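PDB 2UVF: exopolygalacturonase, which hydrolyses polygalacturonic acid, the pectin backbone of plant cell walls, from a chain end as a family 28 glycoside hydrolase, probably releasing digalacturonic acid. Local coordinates for residues Tyr48-Ile53 / Ala152-Val157; Asp86-Ala91 / Thr116-Lys121; Gly445-Asp450 / Pro516-Asp521; Val580-Thr583 / Thr589-His592. One frame throughout, in Å; residues are numbered along the deposited sequence.

Contact 1 of 4, residues Tyr48-Ile53 / Ala152-Val157; sequences YDESSI and AKPQIV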
loop_
_atom_site.group_PDB
_atom_site.type_symbol
_atom_site.label_atom_id
_atom_site.label_comp_id
_atom_site.label_asym_id
_atom_site.label_seq_id
_atom_site.Cartn_x
_atom_site.Cartn_y
_atom_site.Cartn_z
ATOM N N TYR A 48 -15.318 -9.106 -7.994
ATOM C CA TYR A 48 -16.718 -9.486 -8.171
ATOM C C TYR A 48 -17.082 -10.769 -7.436
ATOM O O TYR A 48 -16.219 -11.490 -6.920
ATOM C CB TYR A 48 -17.098 -9.549 -9.655
ATOM C CG TYR A 48 -16.396 -10.630 -10.430
ATOM C CD1 TYR A 48 -16.920 -11.918 -10.490
ATOM C CD2 TYR A 48 -15.221 -10.364 -11.112
ATOM C CE1 TYR A 48 -16.288 -12.914 -11.195
ATOM C CE2 TYR A 48 -14.582 -11.355 -11.831
ATOM C CZ TYR A 48 -15.123 -12.631 -11.867
ATOM O OH TYR A 48 -14.488 -13.624 -12.569
ATOM N N ASP A 49 -18.380 -11.037 -7.413
ATOM C CA ASP A 49 -18.988 -11.969 -6.487
ATOM C C ASP A 49 -20.139 -12.663 -7.204
ATOM O O ASP A 49 -20.338 -12.457 -8.391
ATOM C CB ASP A 49 -19.563 -11.155 -5.315
ATOM C CG ASP A 49 -19.244 -11.758 -3.996
ATOM O OD1 ASP A 49 -19.709 -11.235 -2.963
ATOM O OD2 ASP A 49 -18.511 -12.767 -3.999
ATOM N N GLU A 50 -20.912 -13.460 -6.478
ATOM C CA GLU A 50 -22.198 -13.929 -6.984
ATOM C C GLU A 50 -23.307 -12.864 -6.937
ATOM O O GLU A 50 -24.341 -13.017 -7.596
ATOM C CB GLU A 50 -22.655 -15.198 -6.264
ATOM C CG GLU A 50 -23.032 -15.005 -4.801
ATOM C CD GLU A 50 -21.843 -15.173 -3.881
ATOM O OE1 GLU A 50 -20.706 -14.882 -4.319
ATOM O OE2 GLU A 50 -22.049 -15.601 -2.722
ATOM N N SER A 51 -23.113 -11.798 -6.160
ATOM C CA SER A 51 -24.140 -10.758 -6.080
ATOM C C SER A 51 -23.633 -9.320 -6.188
ATOM O O SER A 51 -24.424 -8.382 -6.096
ATOM C CB SER A 51 -25.050 -10.942 -4.856
ATOM O OG SER A 51 -24.317 -11.205 -3.681
ATOM N N SER A 52 -22.332 -9.144 -6.389
ATOM C CA SER A 52 -21.760 -7.797 -6.439
ATOM C C SER A 52 -20.601 -7.673 -7.419
ATOM O O SER A 52 -19.853 -8.618 -7.627
ATOM C CB SER A 52 -21.330 -7.333 -5.042
ATOM O OG SER A 52 -20.541 -8.324 -4.409
ATOM N N ILE A 53 -20.477 -6.488 -8.013
ATOM C CA ILE A 53 -19.388 -6.145 -8.925
ATOM C C ILE A 53 -18.857 -4.772 -8.495
ATOM O O ILE A 53 -19.645 -3.882 -8.151
ATOM C CB ILE A 53 -19.869 -6.127 -10.418
ATOM C CG1 ILE A 53 -20.373 -7.520 -10.840
ATOM C CG2 ILE A 53 -18.763 -5.615 -11.376
ATOM C CD1 ILE A 53 -21.261 -7.540 -12.109
ATOM N N ALA A 152 -20.895 -17.774 -10.136
ATOM C CA ALA A 152 -21.855 -18.709 -9.545
ATOM C C ALA A 152 -21.690 -18.754 -8.033
ATOM O O ALA A 152 -20.580 -18.607 -7.515
ATOM C CB ALA A 152 -21.682 -20.104 -10.137
ATOM N N LYS A 153 -22.798 -18.955 -7.328
ATOM C CA LYS A 153 -22.758 -19.157 -5.884
ATOM C C LYS A 153 -21.667 -20.194 -5.568
ATOM O O LYS A 153 -21.661 -21.275 -6.168
ATOM C CB LYS A 153 -24.149 -19.580 -5.375
ATOM C CG LYS A 153 -24.173 -20.504 -4.168
ATOM C CD LYS A 153 -24.061 -19.749 -2.848
ATOM C CE LYS A 153 -23.862 -20.724 -1.690
ATOM N NZ LYS A 153 -24.141 -20.077 -0.374
ATOM N N PRO A 154 -20.721 -19.851 -4.659
ATOM C CA PRO A 154 -19.582 -20.709 -4.317
ATOM C C PRO A 154 -19.889 -21.859 -3.335
ATOM O O PRO A 154 -20.900 -21.834 -2.624
ATOM C CB PRO A 154 -18.621 -19.724 -3.647
ATOM C CG PRO A 154 -19.525 -18.787 -2.950
ATOM C CD PRO A 154 -20.676 -18.585 -3.900
ATOM N N GLN A 155 -18.998 -22.852 -3.296
ATOM C CA GLN A 155 -19.051 -23.894 -2.282
ATOM C C GLN A 155 -18.621 -23.306 -0.941
ATOM O O GLN A 155 -17.433 -23.066 -0.719
ATOM C CB GLN A 155 -18.121 -25.058 -2.647
ATOM C CG GLN A 155 -18.218 -26.242 -1.675
ATOM C CD GLN A 155 -16.898 -26.987 -1.449
ATOM O OE1 GLN A 155 -15.892 -26.745 -2.121
ATOM N NE2 GLN A 155 -16.906 -27.901 -0.477
ATOM N N ILE A 156 -19.581 -23.073 -0.052
ATOM C CA ILE A 156 -19.267 -22.569 1.283
ATOM C C ILE A 156 -18.583 -23.664 2.083
ATOM O O ILE A 156 -19.051 -24.800 2.108
ATOM C CB ILE A 156 -20.526 -22.056 2.041
ATOM C CG1 ILE A 156 -21.277 -20.985 1.221
ATOM C CG2 ILE A 156 -20.158 -21.557 3.453
ATOM C CD1 ILE A 156 -20.397 -19.839 0.637
ATOM N N VAL A 157 -17.459 -23.316 2.705
ATOM C CA VAL A 157 -16.733 -24.214 3.600
ATOM C C VAL A 157 -16.507 -23.454 4.900
ATOM O O VAL A 157 -15.820 -22.433 4.916
ATOM C CB VAL A 157 -15.359 -24.655 3.013
ATOM C CG1 VAL A 157 -14.627 -25.571 3.976
ATOM C CG2 VAL A 157 -15.511 -25.315 1.640
#
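Glu50 meets Lys153 and Pro154 where a fibronectin type III domain is joined to a parallel beta-helix. Glu50 sits in the loop between the antiparallel strands 39-42 and 53-58 of the domain, and residues 152-157 run from it into strand 156-158 of the beta-helix. The side chain starts by facing the linker: Glu50 CB lies 3.9 Å from Lys153 N and 4.1 Å from Ala152 C, a purely van der Waals approach to the backbone. CG stands between the backbone N and carbonyl carbon of Glu50 (chi1 68°), and the chain bends again at chi2 (-89°), which carries the carboxylate over to Pro154. There Glu50 CD is 3.6 Å from Pro154 CD, the two side chains crossing at about a right angle. No hydrogen bond passes between the segments. The acid finds its charge partner in Arg188 on strand 187-191 of the beta-helix: NH2 of that residue forms salt bridges with both Glu50 OE1 and Asp49 OD2, which probably offsets the repulsion of two carboxylate oxygens only 3.1 Å apart. Lys153 NZ contributes at most a long-range attraction, at 5.5 Å from Glu50 OE2. Pro154 CD lies 3.5 Å from Glu50 OE2, the nearest approach of the carboxylate to the linker.

Contact 2 of 4, residues Asp86-Ala91 / Thr116-Lys121; sequences DNFSPA and TVIGLK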
loop_
_atom_site.group_PDB
_atom_site.type_symbol
_atom_site.label_atom_id
_atom_site.label_comp_id
_atom_site.label_asym_id
_atom_site.label_seq_id
_atom_site.Cartn_x
_atom_site.Cartn_y
_atom_site.Cartn_z
ATOM N N ASP A 86 -19.696 6.560 0.333
ATOM C CA ASP A 86 -20.149 6.764 1.729
ATOM C C ASP A 86 -20.627 5.447 2.360
ATOM O O ASP A 86 -20.410 5.195 3.540
ATOM C CB ASP A 86 -21.273 7.825 1.845
ATOM C CG ASP A 86 -20.809 9.246 1.521
ATOM O OD1 ASP A 86 -19.611 9.555 1.666
ATOM O OD2 ASP A 86 -21.668 10.071 1.129
ATOM N N ASN A 87 -21.274 4.617 1.550
ATOM C CA ASN A 87 -21.793 3.305 1.963
ATOM C C ASN A 87 -20.695 2.212 2.078
ATOM O O ASN A 87 -20.620 1.500 3.094
ATOM C CB ASN A 87 -22.908 2.906 0.965
ATOM C CG ASN A 87 -23.651 1.620 1.340
ATOM O OD1 ASN A 87 -23.356 0.957 2.341
ATOM N ND2 ASN A 87 -24.641 1.260 0.507
ATOM N N PHE A 88 -19.841 2.107 1.056
ATOM C CA PHE A 88 -18.883 0.996 0.940
ATOM C C PHE A 88 -17.389 1.252 1.256
ATOM O O PHE A 88 -16.684 0.313 1.566
ATOM C CB PHE A 88 -19.025 0.319 -0.434
ATOM C CG PHE A 88 -20.443 -0.142 -0.745
ATOM C CD1 PHE A 88 -21.009 -1.227 -0.062
ATOM C CD2 PHE A 88 -21.205 0.520 -1.702
ATOM C CE1 PHE A 88 -22.318 -1.651 -0.340
ATOM C CE2 PHE A 88 -22.504 0.107 -1.992
ATOM C CZ PHE A 88 -23.065 -0.977 -1.318
ATOM N N SER A 89 -16.906 2.492 1.186
ATOM C CA SER A 89 -15.485 2.772 1.441
ATOM C C SER A 89 -15.246 3.116 2.912
ATOM O O SER A 89 -15.936 4.000 3.437
ATOM C CB SER A 89 -15.019 3.922 0.551
ATOM O OG SER A 89 -13.832 4.533 1.044
ATOM N N PRO A 90 -14.291 2.413 3.583
ATOM C CA PRO A 90 -13.847 2.808 4.915
ATOM C C PRO A 90 -13.022 4.106 4.942
ATOM O O PRO A 90 -12.967 4.764 5.987
ATOM C CB PRO A 90 -12.963 1.624 5.366
ATOM C CG PRO A 90 -12.431 1.068 4.108
ATOM C CD PRO A 90 -13.607 1.182 3.143
ATOM N N ALA A 91 -12.374 4.439 3.823
ATOM C CA ALA A 91 -11.601 5.671 3.693
ATOM C C ALA A 91 -12.460 6.934 3.614
ATOM O O ALA A 91 -12.062 7.980 4.124
ATOM C CB ALA A 91 -10.710 5.601 2.476
ATOM N N THR A 116 -19.309 0.565 -6.089
ATOM C CA THR A 116 -19.639 -0.848 -5.813
ATOM C C THR A 116 -21.120 -1.214 -6.077
ATOM O O THR A 116 -22.024 -0.762 -5.360
ATOM C CB THR A 116 -19.256 -1.239 -4.365
ATOM O OG1 THR A 116 -17.906 -0.866 -4.124
ATOM C CG2 THR A 116 -19.393 -2.724 -4.142
ATOM N N VAL A 117 -21.357 -2.050 -7.089
ATOM C CA VAL A 117 -22.719 -2.481 -7.427
ATOM C C VAL A 117 -23.118 -3.772 -6.705
ATOM O O VAL A 117 -22.612 -4.846 -7.049
ATOM C CB VAL A 117 -22.893 -2.710 -8.945
ATOM C CG1 VAL A 117 -24.371 -2.890 -9.281
ATOM C CG2 VAL A 117 -22.285 -1.565 -9.771
ATOM N N ILE A 118 -24.041 -3.676 -5.740
ATOM C CA ILE A 118 -24.523 -4.856 -4.998
ATOM C C ILE A 118 -25.961 -5.293 -5.364
ATOM O O ILE A 118 -26.603 -4.699 -6.242
ATOM C CB ILE A 118 -24.371 -4.696 -3.440
ATOM C CG1 ILE A 118 -25.440 -3.763 -2.860
ATOM C CG2 ILE A 118 -22.942 -4.246 -3.069
ATOM C CD1 ILE A 118 -25.806 -4.051 -1.415
ATOM N N GLY A 119 -26.448 -6.340 -4.691
ATOM C CA GLY A 119 -27.828 -6.808 -4.846
ATOM C C GLY A 119 -28.119 -7.415 -6.209
ATOM O O GLY A 119 -29.226 -7.281 -6.728
ATOM N N LEU A 120 -27.108 -8.063 -6.785
ATOM C CA LEU A 120 -27.211 -8.709 -8.092
ATOM C C LEU A 120 -27.531 -10.194 -7.896
ATOM O O LEU A 120 -27.636 -10.672 -6.758
ATOM C CB LEU A 120 -25.905 -8.534 -8.879
ATOM C CG LEU A 120 -25.534 -7.302 -9.725
ATOM C CD1 LEU A 120 -26.268 -6.016 -9.355
ATOM C CD2 LEU A 120 -24.021 -7.102 -9.671
ATOM N N LYS A 121 -27.701 -10.911 -9.003
ATOM C CA LYS A 121 -28.028 -12.340 -8.964
ATOM C C LYS A 121 -26.887 -13.164 -9.554
ATOM O O LYS A 121 -26.137 -12.653 -10.401
ATOM C CB LYS A 121 -29.325 -12.606 -9.729
ATOM C CG LYS A 121 -30.599 -12.152 -8.999
ATOM C CD LYS A 121 -31.568 -11.447 -9.961
ATOM C CE LYS A 121 -31.599 -12.115 -11.350
ATOM N NZ LYS A 121 -32.500 -11.404 -12.302
#
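The ring of Phe88, on the last turn of helix 81-88, packs against Thr116 near the end of strand 114-117 and Ile118 just past it, in the fibronectin type III domain. The tighter part is at Thr116. Phe88 CD2 comes to 3.7 Å from Thr116 CB, and Phe88 CE2 to 3.5 Å from the backbone Thr116 O, while the methyl Thr116 CG2 lies over one face of the ring. The opposite face is taken by the preceding residue, with Asn87 CG 3.7 Å above the plane of the Phe88 ring and over its centre, leaving the aromatic group sandwiched between an amide and the strand. Phe88 CG points away from its own carbonyl carbon (chi1 -55°), a torsion that sends the ring out from the helix end to the strand. The solvent side is at Ile118, an exposed residue that meets the ring only obliquely, its CG2 methyl 3.7 Å from Phe88 CZ. A sulfate ion, probably from the crystallisation liquor, also lies about 5 Å from the Phe88 side chain. No hydrogen bond crosses between the two segments themselves, but Asn84 OD1, one turn earlier in the helix, accepts from Thr116 N. Beyond Phe88 the chain leaves helical conformation at Ser89, whose OG caps Lys92 N at the start of helix 92-100, and the side chain of Thr116 also touches Val54 of strand 53-58, the middle strand of the three-stranded antiparallel sheet.

Contact 3 of 4, residues Gly445-Asp450 / Pro516-Asp521; sequences GAWIED and PAQFYD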
loop_
_atom_site.group_PDB
_atom_site.type_symbol
_atom_site.label_atom_id
_atom_site.label_comp_id
_atom_site.label_asym_id
_atom_site.label_seq_id
_atom_site.Cartn_x
_atom_site.Cartn_y
_atom_site.Cartn_z
ATOM N N GLY A 445 16.421 -2.250 -7.319
ATOM C CA GLY A 445 17.152 -3.132 -8.244
ATOM C C GLY A 445 16.636 -3.380 -9.653
ATOM O O GLY A 445 17.264 -2.965 -10.618
ATOM N N ALA A 446 15.519 -4.081 -9.790
ATOM C CA ALA A 446 14.979 -4.390 -11.124
ATOM C C ALA A 446 14.169 -3.246 -11.760
ATOM O O ALA A 446 13.591 -3.417 -12.839
ATOM C CB ALA A 446 14.152 -5.687 -11.098
ATOM N N TRP A 447 14.157 -2.084 -11.108
ATOM C CA TRP A 447 13.351 -0.917 -11.515
ATOM C C TRP A 447 11.943 -0.908 -10.907
ATOM O O TRP A 447 11.248 -1.918 -10.892
ATOM C CB TRP A 447 13.290 -0.737 -13.051
ATOM C CG TRP A 447 14.574 -0.186 -13.645
ATOM C CD1 TRP A 447 15.539 -0.892 -14.315
ATOM C CD2 TRP A 447 15.038 1.180 -13.605
ATOM N NE1 TRP A 447 16.565 -0.055 -14.696
ATOM C CE2 TRP A 447 16.285 1.219 -14.276
ATOM C CE3 TRP A 447 14.523 2.367 -13.068
ATOM C CZ2 TRP A 447 17.025 2.401 -14.424
ATOM C CZ3 TRP A 447 15.254 3.543 -13.219
ATOM C CH2 TRP A 447 16.492 3.551 -13.893
ATOM N N ILE A 448 11.559 0.251 -10.385
ATOM C CA ILE A 448 10.178 0.525 -9.993
ATOM C C ILE A 448 9.619 1.531 -10.989
ATOM O O ILE A 448 10.231 2.572 -11.240
ATOM C CB ILE A 448 10.079 1.075 -8.532
ATOM C CG1 ILE A 448 10.570 0.016 -7.530
ATOM C CG2 ILE A 448 8.633 1.534 -8.218
ATOM C CD1 ILE A 448 11.164 0.564 -6.257
ATOM N N GLU A 449 8.465 1.231 -11.572
ATOM C CA GLU A 449 8.021 2.041 -12.695
ATOM C C GLU A 449 6.516 1.989 -12.954
ATOM O O GLU A 449 5.839 1.036 -12.569
ATOM C CB GLU A 449 8.778 1.606 -13.956
ATOM C CG GLU A 449 8.411 0.201 -14.430
ATOM C CD GLU A 449 9.406 -0.388 -15.427
ATOM O OE1 GLU A 449 10.489 0.209 -15.651
ATOM O OE2 GLU A 449 9.085 -1.459 -15.971
ATOM N N ASP A 450 6.031 3.025 -13.642
ATOM C CA ASP A 450 4.636 3.141 -14.056
ATOM C C ASP A 450 3.715 3.166 -12.844
ATOM O O ASP A 450 2.785 2.372 -12.762
ATOM C CB ASP A 450 4.208 2.004 -15.009
ATOM C CG ASP A 450 5.161 1.799 -16.207
ATOM O OD1 ASP A 450 6.003 2.681 -16.531
ATOM O OD2 ASP A 450 5.028 0.718 -16.849
ATOM N N PRO A 516 24.709 2.203 -11.731
ATOM C CA PRO A 516 24.177 2.751 -10.468
ATOM C C PRO A 516 22.693 3.201 -10.484
ATOM O O PRO A 516 22.060 3.291 -11.550
ATOM C CB PRO A 516 25.118 3.928 -10.171
ATOM C CG PRO A 516 25.633 4.356 -11.512
ATOM C CD PRO A 516 25.619 3.143 -12.414
ATOM N N ALA A 517 22.165 3.474 -9.291
ATOM C CA ALA A 517 20.754 3.804 -9.099
ATOM C C ALA A 517 20.461 5.245 -9.483
ATOM O O ALA A 517 21.329 6.120 -9.366
ATOM C CB ALA A 517 20.320 3.532 -7.654
ATOM N N GLN A 518 19.227 5.477 -9.927
ATOM C CA GLN A 518 18.790 6.787 -10.411
ATOM C C GLN A 518 17.268 6.933 -10.390
ATOM O O GLN A 518 16.530 5.981 -10.649
ATOM C CB GLN A 518 19.337 7.054 -11.822
ATOM C CG GLN A 518 18.971 5.979 -12.857
ATOM C CD GLN A 518 19.941 5.907 -14.045
ATOM O OE1 GLN A 518 20.099 6.875 -14.795
ATOM N NE2 GLN A 518 20.571 4.748 -14.226
ATOM N N PHE A 519 16.818 8.142 -10.076
ATOM C CA PHE A 519 15.413 8.507 -10.170
ATOM C C PHE A 519 15.229 9.531 -11.282
ATOM O O PHE A 519 15.950 10.526 -11.351
ATOM C CB PHE A 519 14.905 9.061 -8.838
ATOM C CG PHE A 519 14.982 8.081 -7.700
ATOM C CD1 PHE A 519 14.153 6.956 -7.671
ATOM C CD2 PHE A 519 15.874 8.288 -6.647
ATOM C CE1 PHE A 519 14.221 6.043 -6.625
ATOM C CE2 PHE A 519 15.943 7.395 -5.592
ATOM C CZ PHE A 519 15.116 6.265 -5.579
ATOM N N TYR A 520 14.288 9.256 -12.176
ATOM C CA TYR A 520 13.965 10.183 -13.251
ATOM C C TYR A 520 12.513 10.052 -13.726
ATOM O O TYR A 520 11.875 8.999 -13.562
ATOM C CB TYR A 520 14.981 10.092 -14.411
ATOM C CG TYR A 520 14.924 8.837 -15.242
ATOM C CD1 TYR A 520 14.049 8.735 -16.320
ATOM C CD2 TYR A 520 15.768 7.753 -14.965
ATOM C CE1 TYR A 520 13.988 7.571 -17.089
ATOM C CE2 TYR A 520 15.718 6.586 -15.732
ATOM C CZ TYR A 520 14.829 6.507 -16.789
ATOM O OH TYR A 520 14.767 5.355 -17.547
ATOM N N ASP A 521 12.000 11.130 -14.319
ATOM C CA ASP A 521 10.640 11.151 -14.842
ATOM C C ASP A 521 9.637 11.008 -13.676
ATOM O O ASP A 521 8.886 10.037 -13.580
ATOM C CB ASP A 521 10.467 10.088 -15.945
ATOM C CG ASP A 521 9.131 10.172 -16.650
ATOM O OD1 ASP A 521 8.521 11.266 -16.662
ATOM O OD2 ASP A 521 8.686 9.125 -17.186
#
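Trp447 enters strand 448-459 with a positive phi (89°), while Gln518 and Tyr520, which it touches, are fully extended on strand 518-532. These strands belong to the parallel beta-helix characteristic of family 28 glycoside hydrolases and are not direct neighbours: strand 476-490 runs parallel between them, so the indole has to reach across one whole coil. It does so through CH2 and CZ3 of its six-membered ring, which a Trp447 CG set beside the backbone N (chi1 -75°) directs toward strand 518-532. Trp447 CH2 lies 3.6 Å from Gln518 CG. The same Trp447 CH2 is 3.6 Å from Tyr520 CE2. The two aromatic rings meet obliquely, their planes at 74° and centroids 5.8 Å apart. Arg478, on the bridged strand, ties the group together: it makes a cation-pi contact with Trp447, a hydrogen bond from NH1 to Tyr520 OH and a salt bridge through NE to Glu449 OE1. The indole also approaches the backbone, with Trp447 CZ3 3.8 Å from Gln518 O.

Contact 4 of 4, residues Val580-Thr583 / Thr589-His592; sequences VTFT and TPWH. With SO4 (sulfate ion), chain F.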
loop_
_atom_site.group_PDB
_atom_site.type_symbol
_atom_site.label_atom_id
_atom_site.label_comp_id
_atom_site.label_asym_id
_atom_site.label_seq_id
_atom_site.Cartn_x
_atom_site.Cartn_y
_atom_site.Cartn_z
ATOM N N VAL A 580 4.396 26.684 -8.057
ATOM C CA VAL A 580 4.530 26.179 -6.701
ATOM C C VAL A 580 4.425 27.403 -5.783
ATOM O O VAL A 580 5.314 28.256 -5.776
ATOM C CB VAL A 580 5.883 25.443 -6.484
ATOM C CG1 VAL A 580 5.940 24.808 -5.079
ATOM C CG2 VAL A 580 6.126 24.404 -7.560
ATOM N N THR A 581 3.333 27.490 -5.021
ATOM C CA THR A 581 3.086 28.646 -4.158
ATOM C C THR A 581 3.272 28.324 -2.677
ATOM O O THR A 581 2.508 27.534 -2.098
ATOM C CB THR A 581 1.655 29.269 -4.412
ATOM O OG1 THR A 581 1.480 29.515 -5.809
ATOM C CG2 THR A 581 1.465 30.593 -3.648
ATOM N N PHE A 582 4.267 28.960 -2.066
ATOM C CA PHE A 582 4.517 28.852 -0.627
ATOM C C PHE A 582 3.890 30.046 0.080
ATOM O O PHE A 582 4.229 31.194 -0.216
ATOM C CB PHE A 582 6.023 28.843 -0.305
ATOM C CG PHE A 582 6.811 27.735 -0.981
ATOM C CD1 PHE A 582 7.195 27.845 -2.320
ATOM C CD2 PHE A 582 7.225 26.614 -0.252
ATOM C CE1 PHE A 582 7.935 26.812 -2.940
ATOM C CE2 PHE A 582 7.977 25.595 -0.840
ATOM C CZ PHE A 582 8.331 25.686 -2.184
ATOM N N THR A 583 2.952 29.775 0.977
ATOM C CA THR A 583 2.416 30.779 1.908
ATOM C C THR A 583 2.812 30.334 3.305
ATOM O O THR A 583 3.064 29.164 3.503
ATOM C CB THR A 583 0.875 30.908 1.779
ATOM O OG1 THR A 583 0.282 29.599 1.737
ATOM C CG2 THR A 583 0.509 31.669 0.479
ATOM N N THR A 589 13.217 32.222 2.408
ATOM C CA THR A 589 13.042 31.965 0.964
ATOM C C THR A 589 12.748 30.494 0.691
ATOM O O THR A 589 13.412 29.614 1.250
ATOM C CB THR A 589 14.281 32.373 0.086
ATOM O OG1 THR A 589 15.464 31.698 0.541
ATOM C CG2 THR A 589 14.500 33.851 0.103
ATOM N N PRO A 590 11.762 30.222 -0.185
ATOM C CA PRO A 590 11.398 28.829 -0.417
ATOM C C PRO A 590 12.461 28.016 -1.163
ATOM O O PRO A 590 12.717 26.869 -0.800
ATOM C CB PRO A 590 10.110 28.942 -1.226
ATOM C CG PRO A 590 10.181 30.249 -1.906
ATOM C CD PRO A 590 10.933 31.150 -0.978
ATOM N N TRP A 591 13.099 28.626 -2.159
ATOM C CA TRP A 591 13.963 27.913 -3.110
ATOM C C TRP A 591 15.465 27.891 -2.789
ATOM O O TRP A 591 16.101 28.942 -2.672
ATOM C CB TRP A 591 13.733 28.473 -4.503
ATOM C CG TRP A 591 12.344 28.196 -5.010
ATOM C CD1 TRP A 591 11.362 29.115 -5.267
ATOM C CD2 TRP A 591 11.781 26.913 -5.302
ATOM N NE1 TRP A 591 10.230 28.482 -5.714
ATOM C CE2 TRP A 591 10.458 27.130 -5.742
ATOM C CE3 TRP A 591 12.267 25.598 -5.244
ATOM C CZ2 TRP A 591 9.616 26.081 -6.123
ATOM C CZ3 TRP A 591 11.423 24.558 -5.619
ATOM C CH2 TRP A 591 10.116 24.808 -6.051
ATOM N N HIS A 592 16.013 26.681 -2.665
ATOM C CA HIS A 592 17.436 26.461 -2.360
ATOM C C HIS A 592 18.046 25.417 -3.293
ATOM O O HIS A 592 17.770 24.221 -3.167
ATOM C CB HIS A 592 17.627 26.034 -0.899
ATOM C CG HIS A 592 17.304 27.107 0.087
ATOM N ND1 HIS A 592 16.016 27.369 0.508
ATOM C CD2 HIS A 592 18.101 27.985 0.742
ATOM C CE1 HIS A 592 16.036 28.364 1.378
ATOM N NE2 HIS A 592 17.288 28.756 1.537
HETATM S S SO4 F . 16.084 29.833 4.926
HETATM O O1 SO4 F . 15.405 30.303 3.722
HETATM O O2 SO4 F . 15.243 30.005 6.107
HETATM O O3 SO4 F . 16.403 28.410 4.801
HETATM O O4 SO4 F . 17.331 30.590 5.088
#
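In Phe582 and in Trp591 CG stands beside the backbone N and opposite the carbonyl carbon (chi1 -58° and -66°), and these torsions swing the two rings together near the C-terminal end of the parallel beta-helix. Phe582 projects from strand 576-583, and Trp591 from the loop that returns to strand 593-594. The aromatic pair is T-shaped: the edge of Phe582 points at the face of Trp591, with planes at 86° and Phe582 CE1 3.7 Å from Trp591 CZ2. Pro590 takes a face of the phenylalanine. Pro590 CB sits 3.4 Å from the centroid of the Phe582 ring, almost on the ring normal, in a close CH-pi contact. Val580, two residues before Phe582 on the same strand, closes the edge of the indole, with Val580 CB 3.8 Å from Trp591 CZ2. All of this is apolar; no hydrogen bond joins the two segments. Trp591 continues the aromatic group toward Phe577 and Phe593, the latter ring nearly parallel to it, while Thr567 OG1 binds Pro590 O. At the start of residues 589-592 a sulfate ion, probably from the crystallisation liquor, is held by the backbone N of Asp588 and Thr589. The bond from Thr589 N to sulfate O1 is 3.2 Å long and nearly straight. That from Thr589 OG1 to sulfate O1 is weak at 3.5 Å. The same oxygen, O1, lies in the plane of the His592 ring, 3.1 Å from His592 CE1.

How the contacts relate
Residues 48-53 of contact 1 and both segments of contact 2 belong to the fibronectin type III domain and touch through backbone pairs that are probable hydrogen bonds, Ile53 O to Val117 N at 2.7 Å and Ser51 O to Leu120 N at 2.8 Å; the contact centres are 15 Å apart. Contact 1 also marks the passage into the beta-helix, whose later coils hold contacts 3 and 4, centres 28 Å apart. Contacts 1 and 4, near the two ends of the beta-helix, have centres 53 Å apart. Of the four, contact 3 is the one next in sequence to glycan-pocket residues: Gly441, Ser442 and His443 just precede Gly445, and Lys468 lies between Ala467 and Ser469, on which Phe519 packs.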